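Local coordinates for glycoside hydrolase family protein (PDB 6Q2F) that probably hydrolyses terminal alpha-L-rhamnose from rhamnosylated compounds, acting as an alpha-L-rhamnosidase of the glycoside hydrolases, at residues R729-V734 with H896-K901; E903-V908 with A919-T924. One frame throughout, in Å; residues are numbered along the deposited sequence.

Overall arrangement
Both contacts lie in one branched antiparallel sheet, in which strands 894-899 and 902-908 are neighbours. Contact 1 adds the short strand 729-730, distant in sequence, beside strand 894-899, and does so mainly through backbone hydrogen bonds, with water and arginines at its partly exposed end. Contact 2 packs strand 902-908 against 919-924 through side chains, the backbones too far apart to bond; its aromatic centre is buried, while Glu903 and Val923 lie nearer the surface. His896 of contact 1 joins the two: its ring stacks on Tyr905 and its NE2 bonds to Glu903, so polar edge and apolar interior meet around one imidazole.

Contact 1: residues R729-V734 with H896-K901; sequences RNVADV and HRRDGK
Arg729 and Arg898 form an antiparallel hydrogen-bonded pair: Arg729 N gives a bond of 2.8 Å to Arg898 O, and Arg898 N returns one to Arg729 O. Two residues on, beyond the non-hydrogen-bonded pair Asn730 and Arg897, Val731 N reaches His896 O at 2.7 Å. Apolar contact centres on Val731. Its CB stands over one face of the His896 imidazole, 3.8 Å from the ring centroid, in a CH-pi contact, while CG2, anti to the carbonyl carbon, turns to Arg898 CB at 3.5 Å. The ring is fixed at both nitrogens, ND1 by Asp880 and NE2 by Glu903. Replacing His896 by an alanine removes the imidazole, which is likely to leave Val731 CB without the ring face it rests on and Asp880 and Glu903 without their shared partner. Charged groups take the two sheet faces. Arg729 and Arg898 run side by side, their guanidinium planes 89° apart, and water 1 accepts from Arg729 NH2 and Arg898 NH1, bridging two like charges; Glu903 pairs with Arg898 and probably offsets part of that charge. On the face of Asn730, the bent Arg897 chain lays its guanidinium flat against the backbone, CZ 3.4 Å from Asn730 N, and its NH1 is held by Asn639 and the carbonyl of Thr727. Water 2 links Val731 O to His896 N where the strands part. The arrangement is that of a short edge strand added to an antiparallel sheet, here by the chain leaving helix 712-726 on its way to strand 734-737 of a separate mixed sheet.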
ATOM      1  N   ARG A 729       0.700  -4.583  23.789  1.00 27.65           N
ATOM      2  CA  ARG A 729       1.603  -4.438  22.657  1.00 28.22           C
ATOM      3  C   ARG A 729       1.617  -5.704  21.824  1.00 24.31           C
ATOM      4  O   ARG A 729       1.427  -6.804  22.340  1.00 28.21           O
ATOM      5  CB  ARG A 729       3.052  -4.152  23.101  1.00 23.79           C
ATOM      6  CG  ARG A 729       3.768  -5.384  23.769  1.00 22.49           C
ATOM      7  CD  ARG A 729       5.220  -5.033  24.108  1.00 28.91           C
ATOM      8  NE  ARG A 729       5.970  -6.136  24.727  1.00 30.07           N
ATOM      9  CZ  ARG A 729       6.645  -7.057  24.044  1.00 29.30           C
ATOM     10  NH1 ARG A 729       6.664  -7.049  22.711  1.00 25.35           N
ATOM     11  NH2 ARG A 729       7.309  -7.995  24.700  1.00 25.78           N
ATOM     12  N   ASN A 730       1.876  -5.528  20.534  1.00 22.05           N
ATOM     13  CA  ASN A 730       2.269  -6.655  19.705  1.00 26.10           C
ATOM     14  C   ASN A 730       3.469  -7.376  20.301  1.00 31.25           C
ATOM     15  O   ASN A 730       4.399  -6.748  20.808  1.00 31.62           O
ATOM     16  CB  ASN A 730       2.632  -6.196  18.300  1.00 25.27           C
ATOM     17  CG  ASN A 730       2.802  -7.367  17.356  1.00 28.98           C
ATOM     18  OD1 ASN A 730       3.897  -7.663  16.889  1.00 33.11           O
ATOM     19  ND2 ASN A 730       1.704  -8.055  17.083  1.00 18.72           N
ATOM     20  N   VAL A 731       3.461  -8.704  20.197  1.00 24.49           N
ATOM     21  CA  VAL A 731       4.611  -9.530  20.543  1.00 22.75           C
ATOM     22  C   VAL A 731       5.198 -10.108  19.264  1.00 28.52           C
ATOM     23  O   VAL A 731       4.507 -10.813  18.520  1.00 27.80           O
ATOM     24  CB  VAL A 731       4.222 -10.651  21.518  1.00 28.18           C
ATOM     25  CG1 VAL A 731       5.378 -11.656  21.687  1.00 22.73           C
ATOM     26  CG2 VAL A 731       3.886 -10.044  22.860  1.00 29.93           C
ATOM     27  N   ALA A 732       6.490  -9.866  19.035  1.00 28.06           N
ATOM     28  CA  ALA A 732       7.204 -10.467  17.915  1.00 23.95           C
ATOM     29  C   ALA A 732       8.612 -10.798  18.371  1.00 33.86           C
ATOM     30  O   ALA A 732       9.190 -10.065  19.173  1.00 32.58           O
ATOM     31  CB  ALA A 732       7.241  -9.534  16.699  1.00 18.45           C
ATOM     32  N   ASP A 733       9.156 -11.906  17.871  1.00 28.62           N
ATOM     33  CA  ASP A 733      10.483 -12.344  18.270  1.00 25.26           C
ATOM     34  C   ASP A 733      11.562 -11.970  17.273  1.00 27.06           C
ATOM     35  O   ASP A 733      12.730 -11.890  17.663  1.00 24.36           O
ATOM     36  CB  ASP A 733      10.505 -13.864  18.484  1.00 27.58           C
ATOM     37  CG  ASP A 733       9.656 -14.291  19.664  1.00 34.58           C
ATOM     38  OD1 ASP A 733       9.701 -13.619  20.710  1.00 38.32           O
ATOM     39  OD2 ASP A 733       8.932 -15.285  19.542  1.00 46.73           O
ATOM     40  N   VAL A 734      11.205 -11.732  16.010  1.00 24.82           N
ATOM     41  CA  VAL A 734      12.179 -11.509  14.948  1.00 29.10           C
ATOM     42  C   VAL A 734      12.015 -10.086  14.435  1.00 36.18           C
ATOM     43  O   VAL A 734      10.897  -9.650  14.139  1.00 31.58           O
ATOM     44  CB  VAL A 734      12.024 -12.541  13.813  1.00 25.09           C
ATOM     45  CG1 VAL A 734      12.971 -12.221  12.668  1.00 27.35           C
ATOM     46  CG2 VAL A 734      12.282 -13.964  14.338  1.00 27.78           C
ATOM     47  N   HIS A 896      -0.053 -12.119  18.453  1.00 24.54           N
ATOM     48  CA  HIS A 896       0.187 -12.246  19.884  1.00 29.67           C
ATOM     49  C   HIS A 896       0.255 -10.845  20.456  1.00 30.24           C
ATOM     50  O   HIS A 896       1.125 -10.058  20.068  1.00 25.47           O
ATOM     51  CB  HIS A 896       1.491 -13.010  20.169  1.00 23.79           C
ATOM     52  CG  HIS A 896       1.767 -13.253  21.622  1.00 28.27           C
ATOM     53  ND1 HIS A 896       2.900 -13.914  22.066  1.00 27.80           N
ATOM     54  CD2 HIS A 896       1.066 -12.927  22.733  1.00 29.60           C
ATOM     55  CE1 HIS A 896       2.893 -13.963  23.388  1.00 28.00           C
ATOM     56  NE2 HIS A 896       1.780 -13.391  23.816  1.00 32.32           N
ATOM     57  N   ARG A 897      -0.660 -10.533  21.365  1.00 24.88           N
ATOM     58  CA  ARG A 897      -0.683  -9.271  22.088  1.00 21.24           C
ATOM     59  C   ARG A 897      -0.341  -9.527  23.548  1.00 24.92           C
ATOM     60  O   ARG A 897      -0.642 -10.597  24.083  1.00 23.80           O
ATOM     61  CB  ARG A 897      -2.074  -8.627  21.961  1.00 25.76           C
ATOM     62  CG  ARG A 897      -2.361  -8.111  20.545  1.00 27.64           C
ATOM     63  CD  ARG A 897      -2.306  -6.612  20.592  1.00 29.57           C
ATOM     64  NE  ARG A 897      -1.652  -6.072  19.447  1.00 41.23           N
ATOM     65  CZ  ARG A 897      -1.244  -4.823  19.370  1.00 30.37           C
ATOM     66  NH1 ARG A 897      -1.412  -3.989  20.396  1.00 25.69           N
ATOM     67  NH2 ARG A 897      -0.655  -4.424  18.265  1.00 48.14           N
ATOM     68  N   ARG A 898       0.291  -8.555  24.197  1.00 21.18           N
ATOM     69  CA  ARG A 898       0.674  -8.746  25.589  1.00 28.70           C
ATOM     70  C   ARG A 898       0.517  -7.470  26.400  1.00 28.95           C
ATOM     71  O   ARG A 898       0.858  -6.372  25.955  1.00 29.31           O
ATOM     72  CB  ARG A 898       2.121  -9.267  25.723  1.00 24.12           C
ATOM     73  CG  ARG A 898       2.706  -9.112  27.142  1.00 27.75           C
ATOM     74  CD  ARG A 898       4.125  -9.680  27.247  1.00 29.04           C
ATOM     75  NE  ARG A 898       4.134 -11.086  26.876  1.00 34.20           N
ATOM     76  CZ  ARG A 898       5.223 -11.758  26.530  1.00 39.46           C
ATOM     77  NH1 ARG A 898       6.401 -11.148  26.521  1.00 33.77           N
ATOM     78  NH2 ARG A 898       5.137 -13.047  26.215  1.00 39.13           N
ATOM     79  N   ASP A 899       0.026  -7.674  27.614  1.00 31.08           N
ATOM     80  CA  ASP A 899      -0.331  -6.683  28.608  1.00 45.13           C
ATOM     81  C   ASP A 899       0.286  -7.128  29.922  1.00 38.16           C
ATOM     82  O   ASP A 899       0.722  -8.269  30.053  1.00 27.48           O
ATOM     83  CB  ASP A 899      -1.870  -6.639  28.777  1.00 57.99           C
ATOM     84  CG  ASP A 899      -2.379  -5.281  29.084  1.00 68.38           C
ATOM     85  OD1 ASP A 899      -1.540  -4.360  29.245  1.00 82.46           O
ATOM     86  OD2 ASP A 899      -3.611  -5.129  29.167  1.00 69.63           O
ATOM     87  N   GLY A 900       0.246  -6.251  30.925  1.00 32.11           N
ATOM     88  CA  GLY A 900       0.594  -6.669  32.274  1.00 28.70           C
ATOM     89  C   GLY A 900      -0.362  -7.716  32.835  1.00 41.81           C
ATOM     90  O   GLY A 900      -0.010  -8.440  33.776  1.00 43.07           O
ATOM     91  N   LYS A 901      -1.562  -7.824  32.256  1.00 30.13           N
ATOM     92  CA  LYS A 901      -2.575  -8.748  32.739  1.00 30.31           C
ATOM     93  C   LYS A 901      -2.570 -10.092  32.016  1.00 32.71           C
ATOM     94  O   LYS A 901      -3.209 -11.034  32.501  1.00 34.78           O
ATOM     95  CB  LYS A 901      -3.952  -8.076  32.648  1.00 32.64           C
ATOM     96  CG  LYS A 901      -4.158  -7.023  33.749  1.00 39.69           C
ATOM     97  CD  LYS A 901      -5.304  -6.062  33.442  1.00 51.76           C
ATOM     98  CE  LYS A 901      -6.267  -6.001  34.606  1.00 59.15           C
ATOM     99  NZ  LYS A 901      -6.853  -7.348  34.894  1.00 67.87           N
TER
HETATM  100  O   HOH W   1       7.464  -8.479  27.386  1.00 40.08           O
HETATM  101  O   HOH W   2       2.144 -10.718  16.992  1.00 26.24           O

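Contact 2: residues E903-V908 with A919-T924; sequences EIYYLV and AHFRVT
Tyr905 and Phe921 make the tight centre of this contact, a T-shaped (edge-to-face) pair with centroids 4.7 Å apart and planes at 66°. The edge of Phe921 does the touching: CD2 sits over the middle of the tyrosine ring, 3.4 Å from Tyr905 CG. Both rings leave their strands with CG anti to the carbonyl carbon (chi1 -72° in Tyr905, -53° in Phe921), which brings them in from facing strands so that the phenylalanine edge lands on the tyrosine face. Tyr905 presents that face to Phe921 while its OH bonds to Asp880. Leu907 meets the far end of the phenylalanine, CD1 to Phe921 CZ at 4.1 Å, and Phe881 and Phe966 also pack on that ring. The other end is looser and partly exposed. There Val923 CG2 meets the aliphatic CG of Glu903 at 3.6 Å, and the Glu903 carboxylate turns to His896 and Arg898. The chain bends here in an inverse gamma turn centred on Arg922, whose guanidinium goes to Asp733 and Ala878. Attachment between the segments is therefore apolar and dispersive, with the polar ends sent to partners elsewhere; its closeness rests on how the two rings fit.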
ATOM      1  N   GLU A 903      -1.784 -12.578  28.115  1.00 26.20           N
ATOM      2  CA  GLU A 903      -1.579 -12.729  26.683  1.00 23.70           C
ATOM      3  C   GLU A 903      -2.917 -12.803  25.961  1.00 33.16           C
ATOM      4  O   GLU A 903      -3.912 -13.273  26.513  1.00 32.49           O
ATOM      5  CB  GLU A 903      -0.796 -14.008  26.376  1.00 22.95           C
ATOM      6  CG  GLU A 903       0.280 -14.294  27.379  1.00 27.00           C
ATOM      7  CD  GLU A 903       1.268 -13.164  27.446  1.00 33.93           C
ATOM      8  OE1 GLU A 903       1.751 -12.753  26.367  1.00 32.57           O
ATOM      9  OE2 GLU A 903       1.543 -12.681  28.559  1.00 38.49           O
ATOM     10  N   ILE A 904      -2.920 -12.346  24.713  1.00 28.60           N
ATOM     11  CA  ILE A 904      -4.041 -12.531  23.805  1.00 25.98           C
ATOM     12  C   ILE A 904      -3.472 -13.064  22.502  1.00 24.52           C
ATOM     13  O   ILE A 904      -2.626 -12.408  21.888  1.00 29.49           O
ATOM     14  CB  ILE A 904      -4.804 -11.229  23.553  1.00 32.53           C
ATOM     15  CG1 ILE A 904      -5.360 -10.666  24.857  1.00 29.22           C
ATOM     16  CG2 ILE A 904      -5.916 -11.473  22.530  1.00 29.09           C
ATOM     17  CD1 ILE A 904      -5.799  -9.223  24.688  1.00 30.77           C
ATOM     18  N   TYR A 905      -3.902 -14.264  22.100  1.00 24.90           N
ATOM     19  CA  TYR A 905      -3.570 -14.799  20.788  1.00 23.43           C
ATOM     20  C   TYR A 905      -4.777 -14.687  19.881  1.00 31.89           C
ATOM     21  O   TYR A 905      -5.898 -14.992  20.287  1.00 32.93           O
ATOM     22  CB  TYR A 905      -3.110 -16.257  20.862  1.00 24.65           C
ATOM     23  CG  TYR A 905      -1.748 -16.435  21.463  1.00 31.29           C
ATOM     24  CD1 TYR A 905      -1.590 -16.471  22.844  1.00 33.11           C
ATOM     25  CD2 TYR A 905      -0.619 -16.580  20.667  1.00 25.52           C
ATOM     26  CE1 TYR A 905      -0.349 -16.642  23.429  1.00 32.53           C
ATOM     27  CE2 TYR A 905       0.642 -16.749  21.252  1.00 28.92           C
ATOM     28  CZ  TYR A 905       0.759 -16.786  22.634  1.00 28.40           C
ATOM     29  OH  TYR A 905       1.978 -16.960  23.244  1.00 33.78           O
ATOM     30  N   TYR A 906      -4.543 -14.211  18.667  1.00 29.57           N
ATOM     31  CA  TYR A 906      -5.559 -14.141  17.631  1.00 26.18           C
ATOM     32  C   TYR A 906      -5.210 -15.175  16.583  1.00 27.76           C
ATOM     33  O   TYR A 906      -4.097 -15.155  16.062  1.00 31.56           O
ATOM     34  CB  TYR A 906      -5.600 -12.744  17.006  1.00 25.48           C
ATOM     35  CG  TYR A 906      -6.645 -12.551  15.926  1.00 27.62           C
ATOM     36  CD1 TYR A 906      -7.999 -12.708  16.195  1.00 31.91           C
ATOM     37  CD2 TYR A 906      -6.277 -12.193  14.642  1.00 24.69           C
ATOM     38  CE1 TYR A 906      -8.965 -12.503  15.205  1.00 28.31           C
ATOM     39  CE2 TYR A 906      -7.227 -11.992  13.654  1.00 26.30           C
ATOM     40  CZ  TYR A 906      -8.559 -12.133  13.938  1.00 24.51           C
ATOM     41  OH  TYR A 906      -9.482 -11.910  12.926  1.00 26.01           O
ATOM     42  N   LEU A 907      -6.161 -16.058  16.270  1.00 25.64           N
ATOM     43  CA  LEU A 907      -5.975 -17.143  15.314  1.00 29.74           C
ATOM     44  C   LEU A 907      -7.013 -17.040  14.199  1.00 33.82           C
ATOM     45  O   LEU A 907      -8.190 -16.749  14.458  1.00 30.79           O
ATOM     46  CB  LEU A 907      -6.121 -18.511  15.989  1.00 29.91           C
ATOM     47  CG  LEU A 907      -5.360 -18.836  17.281  1.00 31.80           C
ATOM     48  CD1 LEU A 907      -5.521 -20.319  17.632  1.00 32.33           C
ATOM     49  CD2 LEU A 907      -3.896 -18.506  17.127  1.00 28.40           C
ATOM     50  N   VAL A 908      -6.598 -17.323  12.962  1.00 31.73           N
ATOM     51  CA  VAL A 908      -7.529 -17.367  11.835  1.00 29.99           C
ATOM     52  C   VAL A 908      -7.291 -18.644  11.050  1.00 35.35           C
ATOM     53  O   VAL A 908      -6.192 -18.850  10.521  1.00 32.00           O
ATOM     54  CB  VAL A 908      -7.387 -16.159  10.906  1.00 28.61           C
ATOM     55  CG1 VAL A 908      -8.475 -16.248   9.800  1.00 29.23           C
ATOM     56  CG2 VAL A 908      -7.498 -14.879  11.706  1.00 24.35           C
ATOM     57  N   ALA A 919      -3.523 -26.759  19.866  1.00 37.94           N
ATOM     58  CA  ALA A 919      -2.830 -25.485  19.716  1.00 39.85           C
ATOM     59  C   ALA A 919      -1.849 -25.308  20.867  1.00 41.57           C
ATOM     60  O   ALA A 919      -2.220 -25.501  22.032  1.00 41.78           O
ATOM     61  CB  ALA A 919      -3.822 -24.323  19.678  1.00 30.62           C
ATOM     62  N   HIS A 920      -0.601 -24.951  20.534  1.00 32.45           N
ATOM     63  CA  HIS A 920       0.498 -24.802  21.492  1.00 35.13           C
ATOM     64  C   HIS A 920       0.859 -23.332  21.607  1.00 27.63           C
ATOM     65  O   HIS A 920       1.251 -22.715  20.615  1.00 33.08           O
ATOM     66  CB  HIS A 920       1.742 -25.588  21.061  1.00 35.69           C
ATOM     67  CG  HIS A 920       1.546 -27.073  21.036  1.00 37.92           C
ATOM     68  ND1 HIS A 920       2.317 -27.940  21.784  1.00 32.59           N
ATOM     69  CD2 HIS A 920       0.661 -27.844  20.358  1.00 30.50           C
ATOM     70  CE1 HIS A 920       1.908 -29.179  21.574  1.00 38.19           C
ATOM     71  NE2 HIS A 920       0.918 -29.150  20.700  1.00 34.25           N
ATOM     72  N   PHE A 921       0.745 -22.782  22.812  1.00 29.58           N
ATOM     73  CA  PHE A 921       1.062 -21.385  23.064  1.00 29.85           C
ATOM     74  C   PHE A 921       2.225 -21.319  24.042  1.00 35.41           C
ATOM     75  O   PHE A 921       2.269 -22.082  25.023  1.00 33.22           O
ATOM     76  CB  PHE A 921      -0.143 -20.627  23.622  1.00 24.16           C
ATOM     77  CG  PHE A 921      -1.379 -20.756  22.784  1.00 30.67           C
ATOM     78  CD1 PHE A 921      -2.204 -21.855  22.917  1.00 30.94           C
ATOM     79  CD2 PHE A 921      -1.719 -19.777  21.861  1.00 29.82           C
ATOM     80  CE1 PHE A 921      -3.341 -21.977  22.150  1.00 31.82           C
ATOM     81  CE2 PHE A 921      -2.853 -19.891  21.089  1.00 26.75           C
ATOM     82  CZ  PHE A 921      -3.665 -20.999  21.229  1.00 28.61           C
ATOM     83  N   ARG A 922       3.175 -20.421  23.762  1.00 33.72           N
ATOM     84  CA  ARG A 922       4.322 -20.215  24.646  1.00 30.93           C
ATOM     85  C   ARG A 922       3.884 -19.327  25.811  1.00 27.97           C
ATOM     86  O   ARG A 922       4.213 -18.145  25.910  1.00 28.35           O
ATOM     87  CB  ARG A 922       5.488 -19.605  23.881  1.00 31.19           C
ATOM     88  CG  ARG A 922       6.792 -19.498  24.692  1.00 29.08           C
ATOM     89  CD  ARG A 922       7.879 -18.793  23.864  1.00 31.51           C
ATOM     90  NE  ARG A 922       7.499 -17.427  23.509  1.00 34.79           N
ATOM     91  CZ  ARG A 922       7.910 -16.784  22.417  1.00 28.96           C
ATOM     92  NH1 ARG A 922       8.693 -17.390  21.534  1.00 25.92           N
ATOM     93  NH2 ARG A 922       7.521 -15.538  22.200  1.00 26.11           N
ATOM     94  N   VAL A 923       3.085 -19.916  26.699  1.00 27.10           N
ATOM     95  CA  VAL A 923       2.588 -19.203  27.869  1.00 26.82           C
ATOM     96  C   VAL A 923       2.256 -20.238  28.928  1.00 36.56           C
ATOM     97  O   VAL A 923       1.996 -21.404  28.632  1.00 37.34           O
ATOM     98  CB  VAL A 923       1.354 -18.316  27.564  1.00 30.33           C
ATOM     99  CG1 VAL A 923       0.197 -19.176  27.071  1.00 33.42           C
ATOM    100  CG2 VAL A 923       0.909 -17.518  28.797  1.00 27.96           C
ATOM    101  N   THR A 924       2.231 -19.778  30.171  1.00 30.15           N
ATOM    102  CA  THR A 924       2.171 -20.622  31.337  1.00 38.57           C
ATOM    103  C   THR A 924       1.459 -19.840  32.436  1.00 26.62           C
ATOM    104  O   THR A 924       1.365 -18.618  32.373  1.00 26.61           O
ATOM    105  CB  THR A 924       3.617 -21.011  31.679  1.00 47.64           C
ATOM    106  OG1 THR A 924       4.377 -19.826  31.922  1.00 76.86           O
ATOM    107  CG2 THR A 924       4.221 -21.887  30.631  1.00 54.30           C
TER